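Local atomic coordinates of putative glucosidase lplD, ALPHA-GALACTURONIDASE (Bacillus subtilis, PDB entry 3FEF), a protein that hydrolyses alpha-1,4-linked galacturonosides, including di-galacturonate, as an NAD- and manganese-dependent glycosidase of family 4 that works as a homotetramer. Residues 95-98 and 99-102; 291-295 and 296-300; 416-419 and 420-423. All coordinates share one frame; numbering follows the deposited sequence.

Contact 1 (95-98 and 99-102); sequences VHLP and ERCG
H96 and E99 meet in a local histidine-carboxylate hydrogen bond, three residues apart, where helix 88-96 runs out into the loop leading to helix 112-136. ND1 of H96 donates a hydrogen bond to OE2 of E99 at 2.9 Å, a somewhat bent one (148°). The two side chains run side by side, yet imidazole and carboxylate stand almost perpendicular, 87° apart, and ND1 approaches OE2 from above the carboxylate plane. With CG of E99 anti to its carbonyl carbon (chi1 -59°) and the chain extended beyond, the acid reaches back along the turn. The backbone winds in i to i+3 steps: E99 N bonds to H96 O, R100 N to L97 O, and C101 N to P98 O. P98 has no N-H to give, which suits a place where helical bonding breaks up, and G102 takes a positive phi, where a side chain would be jammed against the preceding carbonyl oxygen. CG of L97 lies over one face of the R100 guanidinium, which forms a salt bridge with D434. Because ND1 donates to E99, NE2 is left as the acceptor for the backbone N-H of I295, which is consistent with a neutral imidazole carrying its proton on ND1.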
ATOM      1  N   VAL A  95     -36.183   5.192 -12.242  1.00 31.37           N
ATOM      2  CA  VAL A  95     -36.840   4.519 -11.131  1.00 30.11           C
ATOM      3  C   VAL A  95     -37.871   3.460 -11.530  1.00 30.68           C
ATOM      4  O   VAL A  95     -37.995   2.457 -10.852  1.00 33.20           O
ATOM      5  CB  VAL A  95     -37.465   5.554 -10.163  1.00 29.90           C
ATOM      6  CG1 VAL A  95     -38.087   4.868  -8.961  1.00 27.33           C
ATOM      7  CG2 VAL A  95     -36.392   6.561  -9.719  1.00 31.27           C
ATOM      8  N   HIS A  96     -38.605   3.657 -12.620  1.00 30.64           N
ATOM      9  CA  HIS A  96     -39.741   2.756 -12.902  1.00 30.64           C
ATOM     10  C   HIS A  96     -39.590   1.748 -14.047  1.00 28.16           C
ATOM     11  O   HIS A  96     -40.164   0.648 -13.994  1.00 28.71           O
ATOM     12  CB  HIS A  96     -41.054   3.551 -13.043  1.00 30.92           C
ATOM     13  CG  HIS A  96     -41.486   4.206 -11.771  1.00 31.50           C
ATOM     14  ND1 HIS A  96     -41.988   3.492 -10.703  1.00 31.12           N
ATOM     15  CD2 HIS A  96     -41.451   5.502 -11.376  1.00 30.78           C
ATOM     16  CE1 HIS A  96     -42.265   4.322  -9.714  1.00 33.08           C
ATOM     17  NE2 HIS A  96     -41.949   5.548 -10.096  1.00 34.26           N
ATOM     18  N   LEU A  97     -38.800   2.085 -15.056  1.00 27.27           N
ATOM     19  CA  LEU A  97     -38.641   1.160 -16.183  1.00 30.60           C
ATOM     20  C   LEU A  97     -38.166  -0.243 -15.762  1.00 28.47           C
ATOM     21  O   LEU A  97     -38.644  -1.237 -16.257  1.00 31.90           O
ATOM     22  CB  LEU A  97     -37.723   1.752 -17.255  1.00 30.55           C
ATOM     23  CG  LEU A  97     -37.757   0.986 -18.580  1.00 34.94           C
ATOM     24  CD1 LEU A  97     -39.203   0.862 -19.120  1.00 33.43           C
ATOM     25  CD2 LEU A  97     -36.851   1.646 -19.617  1.00 32.55           C
ATOM     26  N   PRO A  98     -37.213  -0.336 -14.835  1.00 30.58           N
ATOM     27  CA  PRO A  98     -36.757  -1.707 -14.556  1.00 29.97           C
ATOM     28  C   PRO A  98     -37.837  -2.636 -13.995  1.00 27.95           C
ATOM     29  O   PRO A  98     -37.615  -3.843 -13.882  1.00 27.42           O
ATOM     30  CB  PRO A  98     -35.652  -1.492 -13.521  1.00 28.53           C
ATOM     31  CG  PRO A  98     -35.144  -0.098 -13.834  1.00 27.92           C
ATOM     32  CD  PRO A  98     -36.386   0.677 -14.156  1.00 29.50           C
ATOM     33  N   GLU A  99     -38.988  -2.077 -13.636  1.00 28.51           N
ATOM     34  CA  GLU A  99     -40.091  -2.868 -13.078  1.00 30.07           C
ATOM     35  C   GLU A  99     -40.657  -3.823 -14.112  1.00 30.18           C
ATOM     36  O   GLU A  99     -41.235  -4.849 -13.765  1.00 32.56           O
ATOM     37  CB  GLU A  99     -41.210  -1.967 -12.535  1.00 28.88           C
ATOM     38  CG  GLU A  99     -40.742  -1.021 -11.438  1.00 32.76           C
ATOM     39  CD  GLU A  99     -41.831  -0.082 -10.921  1.00 36.68           C
ATOM     40  OE1 GLU A  99     -42.970  -0.085 -11.463  1.00 35.28           O
ATOM     41  OE2 GLU A  99     -41.531   0.682  -9.972  1.00 36.38           O
ATOM     42  N   ARG A 100     -40.499  -3.480 -15.384  1.00 30.30           N
ATOM     43  CA  ARG A 100     -40.888  -4.384 -16.459  1.00 33.52           C
ATOM     44  C   ARG A 100     -40.061  -5.661 -16.429  1.00 34.27           C
ATOM     45  O   ARG A 100     -40.482  -6.677 -16.962  1.00 35.18           O
ATOM     46  CB  ARG A 100     -40.674  -3.714 -17.801  1.00 35.40           C
ATOM     47  CG  ARG A 100     -39.277  -3.929 -18.356  1.00 34.62           C
ATOM     48  CD  ARG A 100     -39.204  -3.279 -19.705  1.00 34.82           C
ATOM     49  NE  ARG A 100     -37.900  -3.403 -20.325  1.00 35.26           N
ATOM     50  CZ  ARG A 100     -37.492  -2.619 -21.309  1.00 35.63           C
ATOM     51  NH1 ARG A 100     -38.298  -1.671 -21.763  1.00 35.77           N
ATOM     52  NH2 ARG A 100     -36.288  -2.781 -21.836  1.00 36.09           N
ATOM     53  N   CYS A 101     -38.876  -5.606 -15.823  1.00 32.96           N
ATOM     54  CA  CYS A 101     -38.061  -6.813 -15.638  1.00 34.11           C
ATOM     55  C   CYS A 101     -38.126  -7.334 -14.216  1.00 34.14           C
ATOM     56  O   CYS A 101     -37.313  -8.169 -13.830  1.00 35.30           O
ATOM     57  CB  CYS A 101     -36.600  -6.545 -15.966  1.00 32.63           C
ATOM     58  SG  CYS A 101     -36.338  -5.982 -17.639  1.00 38.40           S
ATOM     59  N   GLY A 102     -39.056  -6.816 -13.422  1.00 33.41           N
ATOM     60  CA  GLY A 102     -39.233  -7.309 -12.057  1.00 32.08           C
ATOM     61  C   GLY A 102     -38.365  -6.655 -10.991  1.00 30.61           C
ATOM     62  O   GLY A 102     -38.317  -7.123  -9.852  1.00 31.98           O
TER
HETATM   63  O   HOH W   1     -39.313   0.829  -8.706  1.00 40.24           O

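Contact 2 (291-295 and 296-300); sequences HLTPI and SFRKQ. With SO4 (sulfate ion), chain E.
R298 and T293 cross at about a right angle, the threonine methyl CG2 lying over one face of the guanidinium, 3.6 Å from NH1. CG2 stands anti to the backbone N of T293, and the hydroxyl on the other branch is held by R271. The arginine chain, extended from CG to NE, carries its head past this methyl, and I295 CD1 comes near the guanidinium plane on the side of CD and NE. At the far end a sulfate, probably from the crystallisation liquor, takes two bonds, R298 NH1 to O2 at 2.8 Å and R298 NH2 to O4 at 2.9 Å. R271 also binds it, so two arginines suit an anion site; R298 lies about 8 Å, side chain to side chain, from N147, a probable substrate-binding residue, and could help hold a substrate carboxylate. Water 2 accepts from R298 NE and donates to T293 O. The arginine springs from the first turn of helix 295-314, with P294 as its N-cap residue; proline suits this place, since a helix start needs no N-H there. P294 CD packs on F297 CB at 3.8 Å. I295, buried, sends its chain against M91 and V95 of helix 88-96, where K299 forms salt bridges with D89 and E92.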
ATOM      1  N   HIS A 291     -41.460   2.630   2.770  1.00 25.62           N
ATOM      2  CA  HIS A 291     -42.095   2.859   1.474  1.00 28.24           C
ATOM      3  C   HIS A 291     -41.095   2.981   0.331  1.00 30.98           C
ATOM      4  O   HIS A 291     -39.914   3.268   0.538  1.00 27.17           O
ATOM      5  CB  HIS A 291     -42.886   4.169   1.480  1.00 28.94           C
ATOM      6  CG  HIS A 291     -43.774   4.346   2.667  1.00 32.05           C
ATOM      7  ND1 HIS A 291     -45.117   4.044   2.637  1.00 30.57           N
ATOM      8  CD2 HIS A 291     -43.520   4.828   3.911  1.00 32.95           C
ATOM      9  CE1 HIS A 291     -45.652   4.319   3.817  1.00 34.87           C
ATOM     10  NE2 HIS A 291     -44.708   4.805   4.604  1.00 34.68           N
ATOM     11  N   LEU A 292     -41.595   2.806  -0.887  1.00 30.37           N
ATOM     12  CA  LEU A 292     -40.849   3.198  -2.057  1.00 29.07           C
ATOM     13  C   LEU A 292     -41.228   4.650  -2.293  1.00 29.75           C
ATOM     14  O   LEU A 292     -42.238   5.107  -1.788  1.00 33.49           O
ATOM     15  CB  LEU A 292     -41.257   2.347  -3.250  1.00 29.23           C
ATOM     16  CG  LEU A 292     -41.338   0.835  -3.058  1.00 27.79           C
ATOM     17  CD1 LEU A 292     -41.791   0.206  -4.359  1.00 27.00           C
ATOM     18  CD2 LEU A 292     -39.992   0.237  -2.609  1.00 28.69           C
ATOM     19  N   THR A 293     -40.414   5.384  -3.028  1.00 29.89           N
ATOM     20  CA  THR A 293     -40.770   6.735  -3.437  1.00 30.53           C
ATOM     21  C   THR A 293     -40.990   6.756  -4.943  1.00 31.55           C
ATOM     22  O   THR A 293     -40.025   6.764  -5.707  1.00 32.71           O
ATOM     23  CB  THR A 293     -39.655   7.734  -3.109  1.00 30.66           C
ATOM     24  OG1 THR A 293     -39.429   7.751  -1.698  1.00 31.84           O
ATOM     25  CG2 THR A 293     -40.024   9.147  -3.586  1.00 28.90           C
ATOM     26  N   PRO A 294     -42.260   6.780  -5.374  1.00 30.43           N
ATOM     27  CA  PRO A 294     -42.579   6.757  -6.800  1.00 29.18           C
ATOM     28  C   PRO A 294     -42.303   8.123  -7.391  1.00 29.22           C
ATOM     29  O   PRO A 294     -42.336   9.118  -6.664  1.00 27.88           O
ATOM     30  CB  PRO A 294     -44.093   6.473  -6.820  1.00 31.58           C
ATOM     31  CG  PRO A 294     -44.590   6.616  -5.361  1.00 31.07           C
ATOM     32  CD  PRO A 294     -43.431   7.122  -4.539  1.00 30.71           C
ATOM     33  N   ILE A 295     -42.049   8.203  -8.692  1.00 30.52           N
ATOM     34  CA  ILE A 295     -41.707   9.508  -9.263  1.00 32.09           C
ATOM     35  C   ILE A 295     -42.860  10.506  -9.207  1.00 33.02           C
ATOM     36  O   ILE A 295     -42.640  11.710  -9.242  1.00 35.61           O
ATOM     37  CB  ILE A 295     -41.186   9.408 -10.688  1.00 33.74           C
ATOM     38  CG1 ILE A 295     -39.890   8.591 -10.700  1.00 37.45           C
ATOM     39  CG2 ILE A 295     -40.932  10.808 -11.261  1.00 33.19           C
ATOM     40  CD1 ILE A 295     -38.906   8.988  -9.598  1.00 39.12           C
ATOM     41  N   SER A 296     -44.085  10.003  -9.122  1.00 32.84           N
ATOM     42  CA  SER A 296     -45.255  10.864  -9.032  1.00 35.22           C
ATOM     43  C   SER A 296     -45.226  11.648  -7.719  1.00 34.80           C
ATOM     44  O   SER A 296     -45.624  12.812  -7.671  1.00 33.14           O
ATOM     45  CB  SER A 296     -46.522  10.021  -9.102  1.00 32.58           C
ATOM     46  OG  SER A 296     -46.531   9.099  -8.030  1.00 38.91           O
ATOM     47  N   PHE A 297     -44.747  11.010  -6.655  1.00 35.08           N
ATOM     48  CA  PHE A 297     -44.628  11.704  -5.397  1.00 34.37           C
ATOM     49  C   PHE A 297     -43.729  12.918  -5.580  1.00 36.06           C
ATOM     50  O   PHE A 297     -44.010  13.994  -5.049  1.00 36.33           O
ATOM     51  CB  PHE A 297     -44.069  10.810  -4.294  1.00 35.20           C
ATOM     52  CG  PHE A 297     -43.769  11.562  -3.028  1.00 35.49           C
ATOM     53  CD1 PHE A 297     -44.737  11.713  -2.051  1.00 36.03           C
ATOM     54  CD2 PHE A 297     -42.539  12.159  -2.840  1.00 36.17           C
ATOM     55  CE1 PHE A 297     -44.476  12.429  -0.894  1.00 34.10           C
ATOM     56  CE2 PHE A 297     -42.276  12.881  -1.691  1.00 37.58           C
ATOM     57  CZ  PHE A 297     -43.249  13.013  -0.717  1.00 35.17           C
ATOM     58  N   ARG A 298     -42.654  12.754  -6.345  1.00 34.41           N
ATOM     59  CA  ARG A 298     -41.690  13.840  -6.508  1.00 36.38           C
ATOM     60  C   ARG A 298     -42.240  14.950  -7.367  1.00 36.01           C
ATOM     61  O   ARG A 298     -41.884  16.109  -7.180  1.00 35.69           O
ATOM     62  CB  ARG A 298     -40.352  13.335  -7.088  1.00 37.67           C
ATOM     63  CG  ARG A 298     -39.637  12.339  -6.162  1.00 39.38           C
ATOM     64  CD  ARG A 298     -38.267  11.902  -6.687  1.00 40.40           C
ATOM     65  NE  ARG A 298     -37.729  10.832  -5.854  1.00 38.36           N
ATOM     66  CZ  ARG A 298     -36.982  11.034  -4.777  1.00 38.04           C
ATOM     67  NH1 ARG A 298     -36.549  10.005  -4.060  1.00 40.25           N
ATOM     68  NH2 ARG A 298     -36.660  12.262  -4.421  1.00 36.90           N
ATOM     69  N   LYS A 299     -43.074  14.601  -8.342  1.00 37.34           N
ATOM     70  CA  LYS A 299     -43.679  15.634  -9.178  1.00 39.25           C
ATOM     71  C   LYS A 299     -44.685  16.416  -8.348  1.00 37.80           C
ATOM     72  O   LYS A 299     -44.682  17.650  -8.356  1.00 36.34           O
ATOM     73  CB  LYS A 299     -44.305  15.038 -10.436  1.00 41.33           C
ATOM     74  CG  LYS A 299     -43.249  14.598 -11.438  1.00 43.72           C
ATOM     75  CD  LYS A 299     -43.841  14.069 -12.729  1.00 45.01           C
ATOM     76  CE  LYS A 299     -42.745  13.940 -13.776  1.00 45.10           C
ATOM     77  NZ  LYS A 299     -43.078  12.905 -14.803  1.00 48.09           N
ATOM     78  N   GLN A 300     -45.492  15.688  -7.586  1.00 36.88           N
ATOM     79  CA  GLN A 300     -46.437  16.301  -6.665  1.00 40.74           C
ATOM     80  C   GLN A 300     -45.717  17.194  -5.651  1.00 41.51           C
ATOM     81  O   GLN A 300     -46.051  18.367  -5.493  1.00 38.47           O
ATOM     82  CB  GLN A 300     -47.244  15.228  -5.930  1.00 41.19           C
ATOM     83  CG  GLN A 300     -48.202  15.791  -4.907  1.00 48.22           C
ATOM     84  CD  GLN A 300     -49.093  14.725  -4.281  1.00 53.76           C
ATOM     85  OE1 GLN A 300     -49.838  15.001  -3.331  1.00 56.87           O
ATOM     86  NE2 GLN A 300     -49.022  13.496  -4.811  1.00 54.68           N
TER
HETATM   87  S   SO4 E   2     -35.092  12.117  -1.250  1.00 60.65           S
HETATM   88  O1  SO4 E   2     -35.915  13.150  -0.628  1.00 62.76           O
HETATM   89  O2  SO4 E   2     -35.876  10.913  -1.501  1.00 60.91           O
HETATM   90  O3  SO4 E   2     -33.989  11.806  -0.351  1.00 62.65           O
HETATM   91  O4  SO4 E   2     -34.553  12.618  -2.506  1.00 62.34           O
HETATM   92  O   HOH W   2     -37.526   8.088  -5.847  1.00 30.68           O

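Contact 3 (416-419 and 420-423); sequences LNDP and LVQI
L420 meets D418 at the tight reversal that follows helix 408-417. Its backbone N-H bonds to D418 OD1 at 2.8 Å (151°), reaching the oxygen from above the carboxylate plane and forming an Asx turn, on which a type I beta turn is superimposed. The aspartate can accept it because CG lies anti to its own backbone N (chi1 -177°), which swings the carboxylate alongside the L420 side chain; OD1 also comes within 3.3 Å of L420 CB. An acid, short and with two acceptors, suits this position: OD2 takes the N-H of G112. V421 closes the type I turn that begins at D418, its N 2.9 Å from D418 O in a fairly straight bond (161°). P419 occupies the second position, where phi near -60° is wanted and no N-H is needed. Water 3 donates a hydrogen bond to V421 O at 2.7 Å and another to L416 O at 2.8 Å, bridging the two sides of the turn. Q422 lays its CG against P419 O, and meets Q422 of a second subunit. I423 then leads onward, packing on A428 of helix 425-435. L420 and V421 rest on P113 of helix 112-136, and P419 on R391 and H392 of helix 383-405.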
ATOM      1  N   LEU A 416     -24.331  -4.628 -14.743  1.00 24.33           N
ATOM      2  CA  LEU A 416     -24.410  -6.072 -14.501  1.00 27.07           C
ATOM      3  C   LEU A 416     -23.935  -6.507 -13.110  1.00 27.28           C
ATOM      4  O   LEU A 416     -24.373  -7.525 -12.575  1.00 26.33           O
ATOM      5  CB  LEU A 416     -23.578  -6.837 -15.551  1.00 28.62           C
ATOM      6  CG  LEU A 416     -24.064  -6.902 -17.002  1.00 29.84           C
ATOM      7  CD1 LEU A 416     -23.111  -7.770 -17.846  1.00 30.37           C
ATOM      8  CD2 LEU A 416     -25.483  -7.449 -17.035  1.00 28.55           C
ATOM      9  N   ASN A 417     -22.988  -5.770 -12.551  1.00 27.46           N
ATOM     10  CA  ASN A 417     -22.431  -6.113 -11.253  1.00 26.32           C
ATOM     11  C   ASN A 417     -23.282  -5.587 -10.078  1.00 28.46           C
ATOM     12  O   ASN A 417     -22.939  -5.789  -8.904  1.00 30.33           O
ATOM     13  CB  ASN A 417     -21.008  -5.552 -11.177  1.00 27.11           C
ATOM     14  CG  ASN A 417     -20.164  -6.224 -10.114  1.00 28.19           C
ATOM     15  OD1 ASN A 417     -20.263  -7.429  -9.898  1.00 31.75           O
ATOM     16  ND2 ASN A 417     -19.303  -5.453  -9.469  1.00 26.46           N
ATOM     17  N   ASP A 418     -24.383  -4.902 -10.378  1.00 27.13           N
ATOM     18  CA  ASP A 418     -25.221  -4.329  -9.310  1.00 29.79           C
ATOM     19  C   ASP A 418     -26.143  -5.365  -8.680  1.00 27.93           C
ATOM     20  O   ASP A 418     -26.853  -6.064  -9.372  1.00 30.06           O
ATOM     21  CB  ASP A 418     -26.036  -3.138  -9.829  1.00 32.19           C
ATOM     22  CG  ASP A 418     -26.865  -2.471  -8.732  1.00 36.37           C
ATOM     23  OD1 ASP A 418     -28.048  -2.856  -8.554  1.00 39.46           O
ATOM     24  OD2 ASP A 418     -26.330  -1.583  -8.028  1.00 34.26           O
ATOM     25  N   PRO A 419     -26.129  -5.467  -7.347  1.00 29.69           N
ATOM     26  CA  PRO A 419     -26.954  -6.446  -6.634  1.00 28.33           C
ATOM     27  C   PRO A 419     -28.434  -6.447  -7.052  1.00 29.84           C
ATOM     28  O   PRO A 419     -29.092  -7.474  -6.936  1.00 27.95           O
ATOM     29  CB  PRO A 419     -26.836  -6.009  -5.172  1.00 29.17           C
ATOM     30  CG  PRO A 419     -25.490  -5.335  -5.104  1.00 29.49           C
ATOM     31  CD  PRO A 419     -25.282  -4.673  -6.441  1.00 28.35           C
ATOM     32  N   LEU A 420     -28.977  -5.324  -7.510  1.00 27.77           N
ATOM     33  CA  LEU A 420     -30.412  -5.336  -7.825  1.00 29.20           C
ATOM     34  C   LEU A 420     -30.710  -5.888  -9.211  1.00 29.92           C
ATOM     35  O   LEU A 420     -31.859  -6.157  -9.534  1.00 29.26           O
ATOM     36  CB  LEU A 420     -31.059  -3.962  -7.659  1.00 28.79           C
ATOM     37  CG  LEU A 420     -31.159  -3.418  -6.237  1.00 30.41           C
ATOM     38  CD1 LEU A 420     -31.857  -2.071  -6.299  1.00 28.56           C
ATOM     39  CD2 LEU A 420     -31.904  -4.408  -5.313  1.00 28.06           C
ATOM     40  N   VAL A 421     -29.673  -6.067 -10.024  1.00 30.80           N
ATOM     41  CA  VAL A 421     -29.869  -6.521 -11.398  1.00 32.49           C
ATOM     42  C   VAL A 421     -29.677  -8.032 -11.524  1.00 33.82           C
ATOM     43  O   VAL A 421     -28.617  -8.507 -11.899  1.00 35.27           O
ATOM     44  CB  VAL A 421     -28.977  -5.734 -12.367  1.00 32.12           C
ATOM     45  CG1 VAL A 421     -29.202  -6.178 -13.798  1.00 29.85           C
ATOM     46  CG2 VAL A 421     -29.250  -4.225 -12.209  1.00 29.71           C
ATOM     47  N   GLN A 422     -30.727  -8.775 -11.199  1.00 38.73           N
ATOM     48  CA  GLN A 422     -30.681 -10.243 -11.190  1.00 43.12           C
ATOM     49  C   GLN A 422     -31.493 -10.847 -12.330  1.00 41.38           C
ATOM     50  O   GLN A 422     -32.301 -11.740 -12.115  1.00 42.85           O
ATOM     51  CB  GLN A 422     -31.219 -10.784  -9.860  1.00 44.29           C
ATOM     52  CG  GLN A 422     -30.280 -10.606  -8.681  1.00 49.24           C
ATOM     53  CD  GLN A 422     -30.428 -11.734  -7.674  1.00 53.20           C
ATOM     54  OE1 GLN A 422     -29.606 -11.893  -6.766  1.00 54.06           O
ATOM     55  NE2 GLN A 422     -31.488 -12.530  -7.833  1.00 54.59           N
ATOM     56  N   ILE A 423     -31.279 -10.353 -13.537  1.00 39.72           N
ATOM     57  CA  ILE A 423     -32.048 -10.795 -14.682  1.00 39.12           C
ATOM     58  C   ILE A 423     -31.062 -11.317 -15.724  1.00 39.30           C
ATOM     59  O   ILE A 423     -29.870 -11.097 -15.582  1.00 38.78           O
ATOM     60  CB  ILE A 423     -32.885  -9.639 -15.257  1.00 36.06           C
ATOM     61  CG1 ILE A 423     -31.981  -8.467 -15.636  1.00 35.68           C
ATOM     62  CG2 ILE A 423     -33.945  -9.197 -14.235  1.00 35.11           C
ATOM     63  CD1 ILE A 423     -32.746  -7.212 -16.109  1.00 35.04           C
TER
HETATM   64  O   HOH W   3     -26.517  -9.077 -13.506  1.00 31.22           O

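In the fold
Along the chain the contacts come in series: contact 1 at the end of helix 88-96, contact 2 at the start of helix 295-314, contact 3 between helices 408-417 and 425-435. Contact 1 belongs to the N-terminal, Rossmann-type part of the enzyme, the other two to the C-terminal part. It touches both, its centre about 15 Å from that of contact 2 and about 13 Å from that of contact 3. A histidine bond and apolar packing join it to contact 2, and C101 meets I423 of contact 3. Contacts 2 and 3 stay about 9 Å apart at their nearest atoms. Contact 1 thus helps join the two parts of the chain, with contact 2 toward the magnesium site and contact 3 toward a subunit interface.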